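Local structure of pectinesterase 1 (Solanum lycopersicum, 1XG2) at residues A[230-235]-A[291-296]; A[166-171]-A[195-200]. The protein catalyses the hydrolysis of methyl esters in pectin, releasing methanol, and may help prepare fruit cell walls for softening during ripening. One frame throughout, in Å; residues are numbered along the deposited sequence.

Contact 1 of 2, residues A[230-235]-A[291-296]; sequences VVMESY and PFTVAK
Val-230 and Met-232 project from a strand of the right-handed parallel beta-helix, the C-terminal pectinesterase part of the longer protein, toward Phe-292, on the C-terminal segment that packs against the outside of that sheet. The tight part is an almost ideal CH-pi contact: Val-230 CG2 sits 3.5 Å from the centroid of the Phe-292 ring, only 4° off the ring normal. With CG1 of Val-230 anti to the backbone N (chi1 173°), CG2 is the methyl left to meet the ring. A beta-branched valine suits this strand position, being short enough to set a single methyl over the ring face without the backbone intruding. The opposite face of the phenyl carries CB of Pro-291, set toward the rim, so the ring lies between two aliphatic groups.

Met-232 extends its unbranched, flexible chain beside it until CE lies 3.6 Å from Phe-292 O. Packing slackens only past this point: the same methyl comes no nearer than 4.4 Å to CG2 of Thr-293, and beyond, the segment turns into helix 294-297, where Lys-296 faces solvent. Thr-293 is the N-cap, a place suited to a hydroxyl: its OG1 bonds Met-290 O and accepts weakly from Lys-296 N. On the strand side, the turn is pinned where Ser-234 OG donates to Met-232 O at 2.9 Å, approaching from 55° above the carbonyl plane.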
loop_
_atom_site.group_PDB
_atom_site.type_symbol
_atom_site.label_atom_id
_atom_site.label_comp_id
_atom_site.label_asym_id
_atom_site.label_seq_id
_atom_site.Cartn_x
_atom_site.Cartn_y
_atom_site.Cartn_z
ATOM N N VAL A 230 -1.844 -11.234 -8.032
ATOM C CA VAL A 230 -2.128 -12.645 -8.215
ATOM C C VAL A 230 -3.236 -13.063 -7.284
ATOM O O VAL A 230 -3.263 -12.689 -6.101
ATOM C CB VAL A 230 -0.896 -13.519 -7.969
ATOM C CG1 VAL A 230 -1.266 -14.992 -7.988
ATOM C CG2 VAL A 230 0.147 -13.231 -9.009
ATOM N N VAL A 231 -4.169 -13.825 -7.841
ATOM C CA VAL A 231 -5.295 -14.345 -7.096
ATOM C C VAL A 231 -5.165 -15.865 -7.155
ATOM O O VAL A 231 -5.194 -16.430 -8.239
ATOM C CB VAL A 231 -6.626 -13.922 -7.721
ATOM C CG1 VAL A 231 -7.788 -14.579 -6.970
ATOM C CG2 VAL A 231 -6.762 -12.393 -7.730
ATOM N N MET A 232 -4.990 -16.513 -6.009
ATOM C CA MET A 232 -4.766 -17.962 -6.000
ATOM C C MET A 232 -5.478 -18.726 -4.899
ATOM O O MET A 232 -5.757 -18.198 -3.829
ATOM C CB MET A 232 -3.265 -18.268 -5.998
ATOM C CG MET A 232 -2.468 -17.740 -4.870
ATOM S SD MET A 232 -0.661 -17.828 -5.242
ATOM C CE MET A 232 -0.071 -17.309 -3.679
ATOM N N GLU A 233 -5.787 -19.990 -5.190
ATOM C CA GLU A 233 -6.487 -20.865 -4.273
ATOM C C GLU A 233 -7.683 -20.188 -3.620
ATOM O O GLU A 233 -7.944 -20.370 -2.432
ATOM C CB GLU A 233 -5.522 -21.418 -3.216
ATOM C CG GLU A 233 -4.470 -22.357 -3.789
ATOM C CD GLU A 233 -4.974 -23.791 -4.036
ATOM O OE1 GLU A 233 -6.140 -24.137 -3.685
ATOM O OE2 GLU A 233 -4.186 -24.589 -4.599
ATOM N N SER A 234 -8.412 -19.417 -4.414
ATOM C CA SER A 234 -9.535 -18.636 -3.920
ATOM C C SER A 234 -10.828 -19.009 -4.635
ATOM O O SER A 234 -10.818 -19.555 -5.748
ATOM C CB SER A 234 -9.272 -17.137 -4.109
ATOM O OG SER A 234 -8.184 -16.691 -3.320
ATOM N N TYR A 235 -11.936 -18.719 -3.965
ATOM C CA TYR A 235 -13.258 -18.873 -4.535
ATOM C C TYR A 235 -13.633 -17.579 -5.215
ATOM O O TYR A 235 -13.579 -16.512 -4.606
ATOM C CB TYR A 235 -14.276 -19.219 -3.457
ATOM C CG TYR A 235 -15.708 -19.253 -3.958
ATOM C CD1 TYR A 235 -16.292 -20.455 -4.368
ATOM C CD2 TYR A 235 -16.486 -18.090 -4.016
ATOM C CE1 TYR A 235 -17.606 -20.496 -4.835
ATOM C CE2 TYR A 235 -17.805 -18.125 -4.486
ATOM C CZ TYR A 235 -18.354 -19.336 -4.879
ATOM O OH TYR A 235 -19.647 -19.385 -5.340
ATOM N N PRO A 291 6.371 -17.114 -5.432
ATOM C CA PRO A 291 6.779 -15.733 -5.130
ATOM C C PRO A 291 5.709 -14.878 -4.452
ATOM O O PRO A 291 6.049 -13.844 -3.869
ATOM C CB PRO A 291 7.104 -15.161 -6.503
ATOM C CG PRO A 291 7.463 -16.337 -7.316
ATOM C CD PRO A 291 6.555 -17.424 -6.861
ATOM N N PHE A 292 4.450 -15.315 -4.516
ATOM C CA PHE A 292 3.331 -14.540 -3.988
ATOM C C PHE A 292 2.815 -15.052 -2.653
ATOM O O PHE A 292 1.803 -14.578 -2.163
ATOM C CB PHE A 292 2.251 -14.435 -5.067
ATOM C CG PHE A 292 2.783 -13.840 -6.346
ATOM C CD1 PHE A 292 2.976 -12.467 -6.459
ATOM C CD2 PHE A 292 3.195 -14.653 -7.384
ATOM C CE1 PHE A 292 3.513 -11.908 -7.612
ATOM C CE2 PHE A 292 3.736 -14.110 -8.539
ATOM C CZ PHE A 292 3.898 -12.729 -8.660
ATOM N N THR A 293 3.566 -15.974 -2.043
ATOM C CA THR A 293 3.221 -16.514 -0.730
ATOM C C THR A 293 3.703 -15.585 0.362
ATOM O O THR A 293 4.497 -14.671 0.135
ATOM C CB THR A 293 3.838 -17.911 -0.505
ATOM O OG1 THR A 293 5.260 -17.846 -0.658
ATOM C CG2 THR A 293 3.376 -18.897 -1.550
ATOM N N VAL A 294 3.207 -15.814 1.559
ATOM C CA VAL A 294 3.603 -15.036 2.729
ATOM C C VAL A 294 5.121 -15.095 2.910
ATOM O O VAL A 294 5.766 -14.085 3.184
ATOM C CB VAL A 294 2.905 -15.558 3.970
ATOM C CG1 VAL A 294 3.595 -15.101 5.252
ATOM C CG2 VAL A 294 1.452 -15.152 3.965
ATOM N N ALA A 295 5.671 -16.294 2.747
ATOM C CA ALA A 295 7.102 -16.513 2.903
ATOM C C ALA A 295 7.931 -15.644 1.947
ATOM O O ALA A 295 8.917 -15.043 2.352
ATOM C CB ALA A 295 7.422 -17.981 2.693
ATOM N N LYS A 296 7.523 -15.556 0.689
ATOM C CA LYS A 296 8.357 -14.903 -0.316
ATOM C C LYS A 296 8.026 -13.427 -0.529
ATOM O O LYS A 296 8.927 -12.624 -0.749
ATOM C CB LYS A 296 8.261 -15.642 -1.653
ATOM C CG LYS A 296 8.691 -17.098 -1.593
ATOM C CD LYS A 296 10.159 -17.255 -1.228
ATOM C CE LYS A 296 10.510 -18.731 -1.003
ATOM N NZ LYS A 296 11.906 -18.895 -0.504
#

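Contact 2 of 2, residues A[166-171]-A[195-200]; sequences CQLVAR and TSIQFC
The two backbones come together at one corner, where the CA atoms of Cys-166 and Cys-200 are 4.9 Å apart, and then diverge, 166-171 leaving the turn along one sheet and 195-200 arriving at it along another. The corner is close-packed: Cys-166 O lies 3.2 Å from Cys-200 CA. Phe-199 enters it with positive phi and psi, which bend the chain sharply between strands.

Cys-200 turns its side chain toward the neighbouring coil, and Cys-166 N donates to its sulfur at 3.5 Å with an N-H...S angle of 155°. SG of Cys-200, anti to its carbonyl carbon (chi1 -74°), is directed at the N-H of Cys-166. The two cysteines are known to form a disulfide in this protein, but here their SG atoms are 4.8 Å apart and the bond is absent. Cysteine suits this buried corner, being small and able to accept a bond through sulfur.

Deeper in, Leu-168 and Ile-197 reach toward each other tip to tip from different walls. Leu-168 CD1 is 3.8 Å from Ile-197 CG2 and equally near its CD1, touching both branches of the isoleucine. Branched aliphatic residues suit this interior, where methyl groups from two walls pack on each other. Ile-197 is about 12 Å, side chain to side chain, from Asp-153, the predicted nucleophile. Corners of successive coils set against each other, with aliphatic side chains meeting between the walls, are as expected of a right-handed parallel beta-helix.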
loop_
_atom_site.group_PDB
_atom_site.type_symbol
_atom_site.label_atom_id
_atom_site.label_comp_id
_atom_site.label_asym_id
_atom_site.label_seq_id
_atom_site.Cartn_x
_atom_site.Cartn_y
_atom_site.Cartn_z
ATOM N N CYS A 166 -9.708 -13.911 3.690
ATOM C CA CYS A 166 -10.564 -12.736 3.739
ATOM C C CYS A 166 -11.730 -12.909 2.785
ATOM O O CYS A 166 -11.631 -13.639 1.809
ATOM C CB CYS A 166 -9.780 -11.485 3.338
ATOM S SG CYS A 166 -8.448 -11.077 4.501
ATOM N N GLN A 167 -12.824 -12.214 3.068
ATOM C CA GLN A 167 -13.930 -12.107 2.135
ATOM C C GLN A 167 -13.835 -10.724 1.488
ATOM O O GLN A 167 -13.920 -9.704 2.167
ATOM C CB GLN A 167 -15.255 -12.313 2.873
ATOM C CG GLN A 167 -15.291 -13.636 3.622
ATOM C CD GLN A 167 -16.692 -14.102 3.999
ATOM O OE1 GLN A 167 -17.424 -14.648 3.161
ATOM N NE2 GLN A 167 -17.054 -13.919 5.263
ATOM N N LEU A 168 -13.590 -10.722 0.185
ATOM C CA LEU A 168 -13.480 -9.516 -0.619
ATOM C C LEU A 168 -14.799 -9.397 -1.372
ATOM O O LEU A 168 -15.104 -10.196 -2.258
ATOM C CB LEU A 168 -12.287 -9.606 -1.564
ATOM C CG LEU A 168 -10.977 -10.035 -0.882
ATOM C CD1 LEU A 168 -9.848 -10.057 -1.874
ATOM C CD2 LEU A 168 -10.654 -9.138 0.259
ATOM N N VAL A 169 -15.585 -8.410 -0.968
ATOM C CA VAL A 169 -16.990 -8.304 -1.310
ATOM C C VAL A 169 -17.233 -7.061 -2.152
ATOM O O VAL A 169 -17.180 -5.923 -1.657
ATOM C CB VAL A 169 -17.868 -8.243 -0.045
ATOM C CG1 VAL A 169 -19.350 -8.325 -0.426
ATOM C CG2 VAL A 169 -17.500 -9.366 0.928
ATOM N N ALA A 170 -17.488 -7.280 -3.430
ATOM C CA ALA A 170 -17.889 -6.183 -4.304
ATOM C C ALA A 170 -19.369 -5.871 -4.055
ATOM O O ALA A 170 -20.181 -6.779 -3.886
ATOM C CB ALA A 170 -17.638 -6.537 -5.746
ATOM N N ARG A 171 -19.702 -4.588 -4.012
ATOM C CA ARG A 171 -21.061 -4.136 -3.739
ATOM C C ARG A 171 -21.627 -3.351 -4.926
ATOM O O ARG A 171 -20.930 -3.092 -5.899
ATOM C CB ARG A 171 -21.101 -3.276 -2.470
ATOM C CG ARG A 171 -20.403 -1.930 -2.596
ATOM C CD ARG A 171 -19.985 -1.318 -1.266
ATOM N NE ARG A 171 -21.133 -1.156 -0.380
ATOM C CZ ARG A 171 -21.082 -0.755 0.883
ATOM N NH1 ARG A 171 -19.931 -0.406 1.452
ATOM N NH2 ARG A 171 -22.205 -0.666 1.580
ATOM N N THR A 195 0.209 -7.320 -4.941
ATOM C CA THR A 195 -0.922 -7.780 -4.154
ATOM C C THR A 195 -1.168 -9.253 -4.421
ATOM O O THR A 195 -1.329 -9.676 -5.549
ATOM C CB THR A 195 -2.159 -6.971 -4.518
ATOM O OG1 THR A 195 -2.027 -5.638 -4.007
ATOM C CG2 THR A 195 -3.413 -7.537 -3.860
ATOM N N SER A 196 -1.246 -10.022 -3.352
ATOM C CA SER A 196 -1.496 -11.449 -3.443
ATOM C C SER A 196 -2.754 -11.751 -2.637
ATOM O O SER A 196 -2.862 -11.357 -1.483
ATOM C CB SER A 196 -0.306 -12.215 -2.875
ATOM O OG SER A 196 -0.592 -13.598 -2.764
ATOM N N ILE A 197 -3.705 -12.436 -3.261
ATOM C CA ILE A 197 -4.962 -12.799 -2.636
ATOM C C ILE A 197 -5.018 -14.329 -2.638
ATOM O O ILE A 197 -4.997 -14.942 -3.702
ATOM C CB ILE A 197 -6.129 -12.192 -3.441
ATOM C CG1 ILE A 197 -6.150 -10.671 -3.269
ATOM C CG2 ILE A 197 -7.502 -12.792 -3.037
ATOM C CD1 ILE A 197 -6.928 -9.964 -4.373
ATOM N N GLN A 198 -5.095 -14.918 -1.455
ATOM C CA GLN A 198 -4.926 -16.362 -1.268
ATOM C C GLN A 198 -5.939 -16.923 -0.288
ATOM O O GLN A 198 -6.092 -16.397 0.801
ATOM C CB GLN A 198 -3.518 -16.625 -0.720
ATOM C CG GLN A 198 -3.080 -18.066 -0.774
ATOM C CD GLN A 198 -1.721 -18.289 -0.111
ATOM O OE1 GLN A 198 -1.329 -17.537 0.791
ATOM N NE2 GLN A 198 -1.015 -19.336 -0.544
ATOM N N PHE A 199 -6.607 -18.013 -0.660
ATOM C CA PHE A 199 -7.628 -18.643 0.194
ATOM C C PHE A 199 -8.727 -17.659 0.598
ATOM O O PHE A 199 -9.257 -17.730 1.702
ATOM C CB PHE A 199 -7.031 -19.246 1.466
ATOM C CG PHE A 199 -5.745 -19.980 1.260
ATOM C CD1 PHE A 199 -4.678 -19.763 2.117
ATOM C CD2 PHE A 199 -5.603 -20.909 0.243
ATOM C CE1 PHE A 199 -3.479 -20.438 1.942
ATOM C CE2 PHE A 199 -4.401 -21.588 0.063
ATOM C CZ PHE A 199 -3.344 -21.356 0.922
ATOM N N CYS A 200 -9.078 -16.768 -0.318
ATOM C CA CYS A 200 -10.081 -15.757 -0.070
ATOM C C CYS A 200 -11.393 -16.132 -0.752
ATOM O O CYS A 200 -11.456 -17.042 -1.585
ATOM C CB CYS A 200 -9.584 -14.403 -0.585
ATOM S SG CYS A 200 -8.305 -13.667 0.480
#

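From the N terminus, the chain first reaches 166-171, makes one coil of the beta-helix, and closes contact 2 at 195-200. The next coil brings it to 230-235, whose partner 291-296 arrives only after the last coils, so contact 1 closes a longer loop. The two lie in series, neither nested nor crossed, with centres about 11 Å apart. They meet because strands 194-198 and 228-232 are neighbours in one sheet: Met-232 N probably bonds Ile-197 O, at 2.8 Å. Contact 2 joins two walls across the interior of the beta-helix and its corner, whereas contact 1 fastens the C-terminal segment to the outer face, helped by the hydrogen bond between Ser-196 OG and Phe-292 O.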